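Local structure of uncharacterized protein MJ0100 (3KPB) at residues H15-L27 / I53-I67. The protein probably makes homocysteine from aspartate semialdehyde and sulfide together with MJ0099, and binds S-adenosylmethionine and methylthioadenosine through the C-terminal CBS domain pair described here. Numbering follows the deposited sequence.
Sequences HSNISIMEAAKIL and IAKALAQNKKTIEEI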
# COMPACT_ATOMS: atom_id res chain seq x y z
N HIS A 15 -5.53 10.68 -16.58
CA HIS A 15 -4.66 10.67 -17.75
C HIS A 15 -3.19 10.54 -17.36
O HIS A 15 -2.83 10.81 -16.21
CB HIS A 15 -4.92 11.92 -18.60
CG HIS A 15 -6.28 11.96 -19.20
ND1 HIS A 15 -6.77 10.94 -20.00
CD2 HIS A 15 -7.26 12.89 -19.14
CE1 HIS A 15 -7.99 11.25 -20.40
NE2 HIS A 15 -8.31 12.42 -19.89
N SER A 16 -2.35 10.11 -18.30
CA SER A 16 -0.95 9.81 -17.99
C SER A 16 -0.04 11.03 -17.91
O SER A 16 1.06 10.95 -17.36
CB SER A 16 -0.38 8.78 -18.98
OG SER A 16 -0.05 9.38 -20.23
N ASN A 17 -0.49 12.15 -18.47
CA ASN A 17 0.32 13.37 -18.53
C ASN A 17 0.39 14.14 -17.21
O ASN A 17 1.14 15.12 -17.10
CB ASN A 17 -0.17 14.31 -19.66
CG ASN A 17 -1.65 14.66 -19.54
OD1 ASN A 17 -2.02 15.76 -19.13
ND2 ASN A 17 -2.52 13.71 -19.90
N ILE A 18 -0.35 13.70 -16.20
CA ILE A 18 -0.43 14.45 -14.94
C ILE A 18 0.79 14.25 -14.03
O ILE A 18 1.50 13.25 -14.14
CB ILE A 18 -1.76 14.18 -14.17
CG1 ILE A 18 -1.85 12.72 -13.69
CG2 ILE A 18 -2.98 14.55 -15.04
CD1 ILE A 18 -2.94 12.49 -12.65
N SER A 19 1.03 15.21 -13.15
CA SER A 19 2.12 15.13 -12.19
C SER A 19 1.89 14.05 -11.14
O SER A 19 0.75 13.61 -10.90
CB SER A 19 2.28 16.47 -11.46
OG SER A 19 1.18 16.67 -10.59
N ILE A 20 2.98 13.65 -10.48
CA ILE A 20 2.90 12.70 -9.37
C ILE A 20 2.03 13.26 -8.23
O ILE A 20 1.19 12.55 -7.67
CB ILE A 20 4.29 12.25 -8.84
CG1 ILE A 20 5.26 11.95 -9.99
CG2 ILE A 20 4.15 11.04 -7.90
CD1 ILE A 20 4.79 10.90 -11.00
N MET A 21 2.22 14.54 -7.92
CA MET A 21 1.40 15.22 -6.91
C MET A 21 -0.10 15.22 -7.25
O MET A 21 -0.92 14.97 -6.37
CB MET A 21 1.91 16.64 -6.69
CG MET A 21 1.05 17.45 -5.74
SD MET A 21 1.59 19.15 -5.59
CE MET A 21 2.83 19.01 -4.31
N GLU A 22 -0.45 15.49 -8.51
CA GLU A 22 -1.85 15.48 -8.92
C GLU A 22 -2.45 14.09 -8.72
O GLU A 22 -3.54 13.95 -8.17
CB GLU A 22 -2.04 15.98 -10.36
CG GLU A 22 -3.52 16.12 -10.76
CD GLU A 22 -3.75 16.94 -12.03
OE1 GLU A 22 -4.71 16.63 -12.76
OE2 GLU A 22 -2.99 17.91 -12.29
N ALA A 23 -1.71 13.05 -9.11
CA ALA A 23 -2.16 11.67 -8.91
C ALA A 23 -2.39 11.34 -7.43
O ALA A 23 -3.39 10.72 -7.08
CB ALA A 23 -1.18 10.68 -9.52
N ALA A 24 -1.46 11.76 -6.58
CA ALA A 24 -1.57 11.54 -5.14
C ALA A 24 -2.81 12.23 -4.59
O ALA A 24 -3.53 11.66 -3.75
CB ALA A 24 -0.32 12.04 -4.43
N LYS A 25 -3.07 13.46 -5.05
CA LYS A 25 -4.27 14.18 -4.65
C LYS A 25 -5.54 13.41 -5.01
O LYS A 25 -6.50 13.41 -4.23
CB LYS A 25 -4.30 15.58 -5.25
CG LYS A 25 -3.36 16.56 -4.59
CD LYS A 25 -3.34 17.88 -5.33
CE LYS A 25 -2.43 18.86 -4.63
NZ LYS A 25 -2.31 20.14 -5.39
N ILE A 26 -5.55 12.76 -6.17
CA ILE A 26 -6.70 11.97 -6.62
C ILE A 26 -6.92 10.76 -5.69
O ILE A 26 -8.05 10.50 -5.27
CB ILE A 26 -6.55 11.52 -8.10
CG1 ILE A 26 -6.56 12.74 -9.03
CG2 ILE A 26 -7.64 10.52 -8.51
CD1 ILE A 26 -6.16 12.45 -10.46
N LEU A 27 -5.85 10.05 -5.35
CA LEU A 27 -5.95 8.93 -4.41
C LEU A 27 -6.56 9.36 -3.07
O LEU A 27 -7.47 8.71 -2.56
CB LEU A 27 -4.58 8.29 -4.17
CG LEU A 27 -3.84 7.68 -5.37
CD1 LEU A 27 -2.55 7.07 -4.88
CD2 LEU A 27 -4.68 6.63 -6.07
N ILE A 53 3.45 5.97 -6.37
CA ILE A 53 3.76 7.34 -5.94
C ILE A 53 5.13 7.36 -5.24
O ILE A 53 5.99 8.16 -5.57
CB ILE A 53 2.66 7.92 -5.01
CG1 ILE A 53 1.30 7.95 -5.73
CG2 ILE A 53 3.05 9.31 -4.47
CD1 ILE A 53 1.23 8.79 -7.02
N ALA A 54 5.31 6.45 -4.28
CA ALA A 54 6.61 6.28 -3.63
C ALA A 54 7.73 5.98 -4.63
O ALA A 54 8.82 6.56 -4.55
CB ALA A 54 6.55 5.19 -2.55
N LYS A 55 7.46 5.09 -5.59
CA LYS A 55 8.46 4.71 -6.58
C LYS A 55 8.85 5.91 -7.45
O LYS A 55 10.03 6.12 -7.74
CB LYS A 55 7.92 3.55 -7.43
CG LYS A 55 8.97 2.60 -7.97
CD LYS A 55 8.37 1.20 -8.21
CE LYS A 55 7.21 1.23 -9.20
NZ LYS A 55 7.12 -0.02 -10.03
N ALA A 56 7.85 6.72 -7.84
CA ALA A 56 8.09 7.94 -8.63
C ALA A 56 9.01 8.92 -7.91
O ALA A 56 9.94 9.46 -8.50
CB ALA A 56 6.78 8.61 -9.01
N LEU A 57 8.74 9.14 -6.62
CA LEU A 57 9.60 9.96 -5.78
C LEU A 57 11.02 9.40 -5.69
O LEU A 57 11.99 10.16 -5.79
CB LEU A 57 9.00 10.12 -4.37
CG LEU A 57 7.78 11.03 -4.23
CD1 LEU A 57 7.42 11.17 -2.77
CD2 LEU A 57 7.99 12.41 -4.83
N ALA A 58 11.14 8.08 -5.54
CA ALA A 58 12.45 7.44 -5.41
C ALA A 58 13.29 7.49 -6.70
O ALA A 58 14.52 7.59 -6.64
CB ALA A 58 12.30 6.01 -4.91
N GLN A 59 12.60 7.45 -7.84
CA GLN A 59 13.23 7.46 -9.17
C GLN A 59 13.26 8.85 -9.83
O GLN A 59 13.71 8.99 -10.97
CB GLN A 59 12.51 6.48 -10.11
CG GLN A 59 12.62 4.99 -9.75
CD GLN A 59 11.96 4.09 -10.80
OE1 GLN A 59 11.79 4.47 -11.95
NE2 GLN A 59 11.60 2.88 -10.39
N ASN A 60 12.79 9.86 -9.09
CA ASN A 60 12.74 11.25 -9.56
C ASN A 60 11.95 11.48 -10.86
O ASN A 60 12.35 12.28 -11.71
CB ASN A 60 14.14 11.87 -9.61
CG ASN A 60 14.49 12.57 -8.31
OD1 ASN A 60 15.28 12.06 -7.51
ND2 ASN A 60 13.89 13.73 -8.08
N LYS A 61 10.83 10.78 -10.98
CA LYS A 61 9.94 10.92 -12.13
C LYS A 61 8.96 12.05 -11.92
O LYS A 61 8.46 12.25 -10.81
CB LYS A 61 9.15 9.63 -12.39
CG LYS A 61 9.98 8.38 -12.67
CD LYS A 61 10.99 8.61 -13.78
CE LYS A 61 11.64 7.29 -14.19
NZ LYS A 61 12.74 7.53 -15.17
N LYS A 62 8.66 12.79 -12.99
CA LYS A 62 7.76 13.93 -12.91
C LYS A 62 6.30 13.65 -13.27
O LYS A 62 5.40 14.29 -12.72
CB LYS A 62 8.28 15.10 -13.75
CG LYS A 62 9.58 15.69 -13.25
CD LYS A 62 10.02 16.86 -14.12
CE LYS A 62 11.39 17.39 -13.70
NZ LYS A 62 12.49 16.45 -14.05
N THR A 63 6.06 12.72 -14.19
CA THR A 63 4.69 12.43 -14.65
C THR A 63 4.33 10.97 -14.43
O THR A 63 5.20 10.09 -14.37
CB THR A 63 4.47 12.77 -16.15
OG1 THR A 63 5.26 11.89 -16.96
CG2 THR A 63 4.86 14.22 -16.45
N ILE A 64 3.03 10.72 -14.35
CA ILE A 64 2.48 9.38 -14.16
C ILE A 64 2.91 8.44 -15.27
O ILE A 64 3.20 7.27 -15.02
CB ILE A 64 0.94 9.45 -14.03
CG1 ILE A 64 0.57 9.96 -12.63
CG2 ILE A 64 0.27 8.10 -14.29
CD1 ILE A 64 1.28 9.21 -11.47
N GLU A 65 3.00 8.94 -16.49
CA GLU A 65 3.31 8.00 -17.53
C GLU A 65 4.72 7.41 -17.44
O GLU A 65 4.96 6.32 -17.96
CB GLU A 65 2.97 8.59 -18.88
CG GLU A 65 4.05 9.35 -19.56
CD GLU A 65 3.97 9.07 -21.02
OE1 GLU A 65 3.78 10.03 -21.80
OE2 GLU A 65 4.07 7.89 -21.41
N GLU A 66 5.61 8.08 -16.72
CA GLU A 66 6.96 7.57 -16.50
C GLU A 66 7.05 6.48 -15.44
O GLU A 66 8.09 5.81 -15.33
CB GLU A 66 7.90 8.70 -16.11
CG GLU A 66 7.96 9.81 -17.12
CD GLU A 66 8.74 10.99 -16.61
OE1 GLU A 66 9.99 10.95 -16.67
OE2 GLU A 66 8.11 11.98 -16.17
N ILE A 67 5.99 6.29 -14.66
CA ILE A 67 6.04 5.36 -13.54
C ILE A 67 4.91 4.33 -13.54
O ILE A 67 5.02 3.30 -12.87
CB ILE A 67 6.08 6.11 -12.17
CG1 ILE A 67 6.70 5.24 -11.07
CG2 ILE A 67 4.69 6.63 -11.77
CD1 ILE A 67 8.21 5.07 -11.18
O HOH W 1 1.20 11.47 -21.52
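Ile-20 is the main bump of this contact, set between helix 53-58 and the loop that follows it, within the first CBS motif of the pair. Helices 20-27 and 53-58 run nearly antiparallel, at 161°, with short-segment axes 10.5 Å apart. Ile-20 CG2 lies anti to the backbone N and meets Ala-56 CB and Ile-53 CD1. CG1 lies beside that N (chi1 -43°), and chi2 of -56° rests CD1 over the Thr-63 carbonyl, next to Ile-64 CD1. Cut back to an alanine, Ile-20 would probably leave a gap between Ala-56 and Ile-64, with Ile-53 less firmly wedged. Ile-53 is itself a knob in a hole made by Ile-20, Ala-23, Ala-24 and Leu-27. Its side chain points opposite to those of Ile-20 and Leu-27 as it passes them. From the loop, Ile-64 presses its CD1 on Ala-23 CB at 3.5 Å, a tight fit, while its CG1 lies alongside Ile-18 CG1. Ile-48 of strand 44-48 touches both Ile-53 and Ile-64, and Leu-57 of the second subunit packs on Ile-20. The backbones meet in a single bridge between Ser-19 and Thr-63. Ile-64 N donates an almost straight bond to Ile-18 O (3.0 Å); Ile-20 N to Lys-62 O is weak. Ser-19 also N-caps helix 20-30, its OG accepting from Glu-22 N at 2.9 Å. At the outer end, the CB atoms of Ser-16 and Glu-65 touch at 3.4 Å. Glu-65 OE2 pairs with Arg-70, whereas its OE1 accepts from a water that is 2.8 Å from Ser-16 OG.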